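Long-range contacts in beta-L-arabinobiosidase (Bacteroides thetaiotaomicron, PDB 5MQR), which probably hydrolyses glycosidic bonds of complex plant pectin as a beta-L-arabinobiosidase of a gut bacterium, perhaps with sialidase activity as well: residues A[88-93]-A[149-154]; A[104-109]-A[119-124]. One frame throughout, in Å; residues are numbered along the deposited sequence.

Interaction 1: residues A[88-93]-A[149-154]. With EDO (1,2-ethanediol), chain H.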
loop_
_atom_site.group_PDB
_atom_site.type_symbol
_atom_site.label_atom_id
_atom_site.label_comp_id
_atom_site.label_asym_id
_atom_site.label_seq_id
_atom_site.Cartn_x
_atom_site.Cartn_y
_atom_site.Cartn_z
ATOM N N TYR A 88 27.879 13.114 -0.898
ATOM C CA TYR A 88 29.281 12.913 -1.188
ATOM C C TYR A 88 29.458 11.451 -1.588
ATOM O O TYR A 88 29.042 10.526 -0.856
ATOM C CB TYR A 88 30.128 13.275 0.028
ATOM C CG TYR A 88 30.124 14.761 0.278
ATOM C CD1 TYR A 88 29.108 15.351 0.994
ATOM C CD2 TYR A 88 31.108 15.579 -0.250
ATOM C CE1 TYR A 88 29.079 16.721 1.188
ATOM C CE2 TYR A 88 31.090 16.955 -0.057
ATOM C CZ TYR A 88 30.064 17.523 0.663
ATOM O OH TYR A 88 30.013 18.883 0.885
ATOM N N TYR A 89 30.088 11.266 -2.755
ATOM C CA TYR A 89 30.203 9.993 -3.460
ATOM C C TYR A 89 31.694 9.798 -3.715
ATOM O O TYR A 89 32.327 10.599 -4.416
ATOM C CB TYR A 89 29.417 10.081 -4.763
ATOM C CG TYR A 89 29.238 8.791 -5.535
ATOM C CD1 TYR A 89 30.303 8.194 -6.188
ATOM C CD2 TYR A 89 27.982 8.192 -5.655
ATOM C CE1 TYR A 89 30.144 7.031 -6.904
ATOM C CE2 TYR A 89 27.804 7.033 -6.394
ATOM C CZ TYR A 89 28.891 6.452 -7.010
ATOM O OH TYR A 89 28.760 5.284 -7.722
ATOM N N GLN A 90 32.254 8.757 -3.106
ATOM C CA GLN A 90 33.681 8.425 -3.194
ATOM C C GLN A 90 33.782 7.143 -4.005
ATOM O O GLN A 90 32.930 6.274 -3.862
ATOM C CB GLN A 90 34.234 8.172 -1.799
ATOM C CG GLN A 90 35.730 8.168 -1.705
ATOM C CD GLN A 90 36.289 7.337 -0.544
ATOM O OE1 GLN A 90 36.051 6.136 -0.468
ATOM N NE2 GLN A 90 37.071 7.968 0.330
ATOM N N TYR A 91 34.793 7.029 -4.863
ATOM C CA TYR A 91 35.069 5.783 -5.556
ATOM C C TYR A 91 36.552 5.663 -5.877
ATOM O O TYR A 91 37.280 6.644 -5.843
ATOM C CB TYR A 91 34.184 5.614 -6.813
ATOM C CG TYR A 91 34.500 6.477 -8.009
ATOM C CD1 TYR A 91 33.920 7.741 -8.157
ATOM C CD2 TYR A 91 35.359 6.024 -9.007
ATOM C CE1 TYR A 91 34.189 8.534 -9.267
ATOM C CE2 TYR A 91 35.649 6.813 -10.120
ATOM C CZ TYR A 91 35.082 8.068 -10.240
ATOM O OH TYR A 91 35.358 8.828 -11.345
ATOM N N LEU A 92 36.992 4.449 -6.175
ATOM C CA LEU A 92 38.371 4.242 -6.524
ATOM C C LEU A 92 38.552 3.801 -7.946
ATOM O O LEU A 92 37.651 3.279 -8.562
ATOM C CB LEU A 92 39.073 3.311 -5.562
ATOM C CG LEU A 92 38.651 1.875 -5.444
ATOM C CD1 LEU A 92 39.409 0.958 -6.404
ATOM C CD2 LEU A 92 38.900 1.476 -3.969
ATOM N N ALA A 93 39.744 4.059 -8.458
ATOM C CA ALA A 93 39.993 3.909 -9.865
ATOM C C ALA A 93 41.444 3.571 -10.136
ATOM O O ALA A 93 42.351 4.043 -9.452
ATOM C CB ALA A 93 39.588 5.191 -10.607
HETATM N N MSE A 149 45.005 1.427 -4.003
HETATM C CA MSE A 149 44.039 1.904 -3.020
HETATM C C MSE A 149 42.955 0.880 -2.900
HETATM O O MSE A 149 42.603 0.207 -3.870
HETATM C CB MSE A 149 43.452 3.301 -3.341
HETATM C CG MSE A 149 44.573 4.338 -3.340
HETATM SE SE MSE A 149 43.947 6.152 -2.920
HETATM C CE MSE A 149 43.740 5.902 -0.963
ATOM N N HIS A 150 42.444 0.752 -1.677
ATOM C CA HIS A 150 41.363 -0.156 -1.359
ATOM C C HIS A 150 40.784 0.228 -0.003
ATOM O O HIS A 150 41.525 0.256 0.979
ATOM C CB HIS A 150 41.856 -1.599 -1.292
ATOM C CG HIS A 150 40.738 -2.583 -1.183
ATOM N ND1 HIS A 150 40.266 -3.046 0.028
ATOM C CD2 HIS A 150 39.942 -3.130 -2.132
ATOM C CE1 HIS A 150 39.257 -3.870 -0.185
ATOM N NE2 HIS A 150 39.048 -3.946 -1.489
ATOM N N GLN A 151 39.493 0.542 0.016
ATOM C CA GLN A 151 38.738 0.975 1.206
ATOM C C GLN A 151 37.427 0.251 1.231
ATOM O O GLN A 151 36.782 0.180 0.184
ATOM C CB GLN A 151 38.215 2.420 1.061
ATOM C CG GLN A 151 39.198 3.493 1.068
ATOM C CD GLN A 151 39.802 3.775 -0.272
ATOM O OE1 GLN A 151 40.961 3.508 -0.460
ATOM N NE2 GLN A 151 39.037 4.350 -1.188
ATOM N N ARG A 152 36.966 -0.148 2.407
ATOM C CA ARG A 152 35.573 -0.606 2.577
ATOM C C ARG A 152 34.714 0.432 3.281
ATOM O O ARG A 152 33.509 0.196 3.466
ATOM C CB ARG A 152 35.538 -1.909 3.370
ATOM C CG ARG A 152 36.350 -3.040 2.774
ATOM C CD ARG A 152 35.735 -3.511 1.473
ATOM N NE ARG A 152 36.071 -4.907 1.228
ATOM C CZ ARG A 152 36.057 -5.512 0.034
ATOM N NH1 ARG A 152 35.660 -4.868 -1.080
ATOM N NH2 ARG A 152 36.416 -6.804 -0.035
ATOM N N VAL A 153 35.350 1.538 3.707
ATOM C CA VAL A 153 34.703 2.641 4.408
ATOM C C VAL A 153 35.390 3.918 3.956
ATOM O O VAL A 153 36.614 3.964 3.876
ATOM C CB VAL A 153 34.773 2.522 5.970
ATOM C CG1 VAL A 153 36.193 2.342 6.496
ATOM C CG2 VAL A 153 34.123 3.738 6.643
ATOM N N GLY A 154 34.575 4.935 3.672
ATOM C CA GLY A 154 35.004 6.170 3.048
ATOM C C GLY A 154 34.777 7.480 3.782
ATOM O O GLY A 154 35.447 8.455 3.452
HETATM C C1 EDO H . 38.478 -7.121 -2.752
HETATM O O1 EDO H . 37.829 -5.998 -3.393
HETATM C C2 EDO H . 37.682 -8.425 -2.915
HETATM O O2 EDO H . 37.801 -9.312 -1.800
HETATM O O HOH W 1 36.233 4.281 -2.418
#
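Gln90 and Gly154 approach to 6.8 Å between CA atoms, and Leu92 and Met149 to a similar spacing, so the residue numbers run in opposing order along the two segments. That spacing is too wide for a beta pairing, and no direct hydrogen bond crosses it. Strand 88-93 and segment 149-154 belong to consecutive four-stranded antiparallel sheets, consistent with two adjacent blades of the predicted N-terminal beta propeller, and side chains fill the space between them. The amides of Gln90 and Gln151 meet with their planes 82° apart, Gln90 OE1 lying 3.6 Å from Gln151 NE2, and a water closes this gap. It donates to Gln90 OE1 at 2.7 Å and accepts a weak bond from Gln151 NE2 at 3.1 Å. The Gln90 chain runs extended, chi1 of -165° placing CG opposite the backbone N, and carries its amide alongside Gly154, whose lack of a side chain leaves room for OE1 3.7 Å from Gly154 CA. The stronger polar partners lie elsewhere: Gln90 NE2 donates to Met166 O, Gln151 OE1 accepts from Asn168 N, and Gln151 NE2 is hydrogen-bonded to Thr105 OG1. Leu92 supplies the apolar part, its CD2 methyl resting 3.9 Å from His150 CA and also touching the Met149 carbonyl oxygen. Beyond it, His150 CE1 sits over the centre of the Arg152 guanidinium, 3.5 Å above its plane. His150 NE2 donates to a 1,2-ethanediol, probably from the crystallisation liquor, while Glu248 is hydrogen-bonded to His150 ND1 and Glu247 forms a salt bridge with Arg152 NE. The interface is thus buried but indirectly joined: Asn168 N and Thr105 OG1 fix the rotation of Gln151, Met166 O and the water on OE1 that of Gln90, and this water links the two amides only weakly.

Interaction 2: residues A[104-109]-A[119-124]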
loop_
_atom_site.group_PDB
_atom_site.type_symbol
_atom_site.label_atom_id
_atom_site.label_comp_id
_atom_site.label_asym_id
_atom_site.label_seq_id
_atom_site.Cartn_x
_atom_site.Cartn_y
_atom_site.Cartn_z
ATOM N N GLN A 104 43.929 5.522 -7.360
ATOM C CA GLN A 104 43.576 6.696 -6.579
ATOM C C GLN A 104 42.115 6.672 -6.227
ATOM O O GLN A 104 41.384 5.814 -6.724
ATOM C CB GLN A 104 43.876 7.967 -7.360
ATOM C CG GLN A 104 43.048 8.118 -8.615
ATOM C CD GLN A 104 43.641 9.096 -9.608
ATOM O OE1 GLN A 104 44.800 9.496 -9.513
ATOM N NE2 GLN A 104 42.827 9.489 -10.581
ATOM N N THR A 105 41.701 7.626 -5.391
ATOM C CA THR A 105 40.323 7.753 -4.944
ATOM C C THR A 105 39.746 9.106 -5.369
ATOM O O THR A 105 40.385 10.135 -5.185
ATOM C CB THR A 105 40.266 7.586 -3.413
ATOM O OG1 THR A 105 40.764 6.285 -3.080
ATOM C CG2 THR A 105 38.814 7.781 -2.842
ATOM N N PHE A 106 38.548 9.062 -5.945
ATOM C CA PHE A 106 37.826 10.229 -6.468
ATOM C C PHE A 106 36.690 10.629 -5.527
ATOM O O PHE A 106 36.150 9.779 -4.807
ATOM C CB PHE A 106 37.192 9.916 -7.812
ATOM C CG PHE A 106 38.139 9.931 -8.980
ATOM C CD1 PHE A 106 38.693 11.128 -9.425
ATOM C CD2 PHE A 106 38.394 8.771 -9.697
ATOM C CE1 PHE A 106 39.526 11.155 -10.553
ATOM C CE2 PHE A 106 39.203 8.789 -10.817
ATOM C CZ PHE A 106 39.775 9.982 -11.252
ATOM N N LEU A 107 36.337 11.912 -5.550
ATOM C CA LEU A 107 35.165 12.442 -4.841
ATOM C C LEU A 107 34.300 13.318 -5.751
ATOM O O LEU A 107 34.830 14.143 -6.524
ATOM C CB LEU A 107 35.581 13.292 -3.649
ATOM C CG LEU A 107 34.485 13.818 -2.721
ATOM C CD1 LEU A 107 33.936 12.682 -1.859
ATOM C CD2 LEU A 107 35.019 14.942 -1.860
HETATM N N MSE A 108 32.986 13.175 -5.599
HETATM C CA MSE A 108 31.986 13.962 -6.308
HETATM C C MSE A 108 30.886 14.331 -5.353
HETATM O O MSE A 108 30.571 13.581 -4.428
HETATM C CB MSE A 108 31.236 13.088 -7.305
HETATM C CG MSE A 108 32.082 12.565 -8.425
HETATM SE SE MSE A 108 31.090 11.123 -9.301
HETATM C CE MSE A 108 30.122 12.248 -10.588
ATOM N N THR A 109 30.229 15.448 -5.635
ATOM C CA THR A 109 29.170 15.949 -4.779
ATOM C C THR A 109 27.937 16.421 -5.576
ATOM O O THR A 109 28.044 16.692 -6.762
ATOM C CB THR A 109 29.724 17.007 -3.802
ATOM O OG1 THR A 109 28.731 17.267 -2.803
ATOM C CG2 THR A 109 30.099 18.299 -4.493
ATOM N N PRO A 119 34.364 14.321 -10.844
ATOM C CA PRO A 119 35.252 13.608 -9.916
ATOM C C PRO A 119 36.493 14.431 -9.706
ATOM O O PRO A 119 37.061 14.938 -10.662
ATOM C CB PRO A 119 35.612 12.312 -10.649
ATOM C CG PRO A 119 34.538 12.130 -11.648
ATOM C CD PRO A 119 33.925 13.469 -11.961
ATOM N N GLU A 120 36.871 14.569 -8.451
ATOM C CA GLU A 120 38.018 15.331 -8.035
ATOM C C GLU A 120 38.904 14.316 -7.308
ATOM O O GLU A 120 38.397 13.561 -6.474
ATOM C CB GLU A 120 37.516 16.406 -7.071
ATOM C CG GLU A 120 38.028 17.807 -7.289
ATOM C CD GLU A 120 37.609 18.755 -6.162
ATOM O OE1 GLU A 120 36.400 18.798 -5.832
ATOM O OE2 GLU A 120 38.493 19.446 -5.605
ATOM N N ILE A 121 40.204 14.286 -7.593
ATOM C CA ILE A 121 41.102 13.360 -6.894
ATOM C C ILE A 121 41.197 13.789 -5.425
ATOM O O ILE A 121 41.602 14.917 -5.127
ATOM C CB ILE A 121 42.508 13.293 -7.531
ATOM C CG1 ILE A 121 42.430 12.740 -8.974
ATOM C CG2 ILE A 121 43.445 12.408 -6.707
ATOM C CD1 ILE A 121 43.621 13.103 -9.837
ATOM N N VAL A 122 40.804 12.899 -4.518
ATOM C CA VAL A 122 40.747 13.215 -3.082
ATOM C C VAL A 122 41.877 12.507 -2.312
ATOM O O VAL A 122 42.391 13.053 -1.355
ATOM C CB VAL A 122 39.321 12.981 -2.506
ATOM C CG1 VAL A 122 38.935 11.505 -2.477
ATOM C CG2 VAL A 122 39.180 13.609 -1.134
ATOM N N PHE A 123 42.268 11.312 -2.752
ATOM C CA PHE A 123 43.538 10.703 -2.343
ATOM C C PHE A 123 44.299 10.288 -3.613
ATOM O O PHE A 123 43.795 9.478 -4.376
ATOM C CB PHE A 123 43.305 9.520 -1.416
ATOM C CG PHE A 123 42.619 9.894 -0.121
ATOM C CD1 PHE A 123 43.243 10.725 0.788
ATOM C CD2 PHE A 123 41.347 9.428 0.178
ATOM C CE1 PHE A 123 42.638 11.078 1.971
ATOM C CE2 PHE A 123 40.729 9.782 1.370
ATOM C CZ PHE A 123 41.383 10.609 2.266
ATOM N N PRO A 124 45.492 10.874 -3.860
ATOM C CA PRO A 124 46.201 10.658 -5.106
ATOM C C PRO A 124 47.107 9.413 -5.075
ATOM O O PRO A 124 47.289 8.815 -4.008
ATOM C CB PRO A 124 47.063 11.937 -5.223
ATOM C CG PRO A 124 47.400 12.289 -3.832
ATOM C CD PRO A 124 46.252 11.794 -2.976
#
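Leu107 and Glu120 exchange two backbone hydrogen bonds: Leu107 N reaches Glu120 O at 2.8 Å, and Glu120 N returns a bond of the same length to Leu107 O, marking an antiparallel hydrogen-bonded pair. At the other end, Thr105 N donates to Phe123 O at 3.0 Å, almost straight at 176°. Thr105 O accepts twice: from Val122 N at 2.9 Å, in the carbonyl plane, and from Phe123 N at 3.3 Å, tilted 27° from it. Two consecutive residues facing one thus define a classic beta bulge, which shifts the register by one between Thr105 and Phe106. Phe106 CA and Pro119 CA add C-H...O contacts to Glu120 O and Leu107 O. Outward from this backbone, Phe106 and Ile121 form the non-hydrogen-bonded pair on one face. Phe106 CD1 packs 3.5 Å from Pro119 CB, and its CE1 meets Ile121 CG1 at 3.7 Å, both approaching the ring obliquely. Gln104 lies across Ile121 at about a right angle, with its NE2 3.6 Å from Ile121 CG1; chi1 of 64° sets CG between the backbone N and carbonyl carbon and so directs the amide that way. A serine here would lack that amide arm, and the CG1-CD1 branch of Ile121, already on an exposed residue, would probably lose its cover on the Gln104 side. On the opposite face, Val122 wedges between Thr105 CG2 and Leu107 CB, while Phe123 turns a ring edge to Thr105 CB and also touches Val188 and Arg190 of strand 186-192. The bulge thus lets Thr105 O take both Val122 N and Phe123 N, so the bonding of the hairpin continues across the irregularity; it also sets Val122 against Thr105 and Leu107, on a face from which Leu107 and Phe123 reach the next sheet.

How the interactions relate
The centres of the two interactions are about 9 Å apart, and both lie in the predicted propeller region. Strands 86-94 and 104-110 are neighbours in one four-stranded sheet, joined by probable backbone bonds such as Tyr91 O to Phe106 N, 2.7 Å. Along the chain the order is 88-93, 104-109, 119-124, 149-154, so the hairpin of interaction 2 is completed before the chain enters the next sheet and forms interaction 1. Interaction 2 holds the outer edge of one sheet; interaction 1 joins that sheet to its successor. Thr105 of interaction 2 packs on Gln90 of interaction 1, its CG2 3.3 Å from Gln90 CG, so the two contacts adjoin.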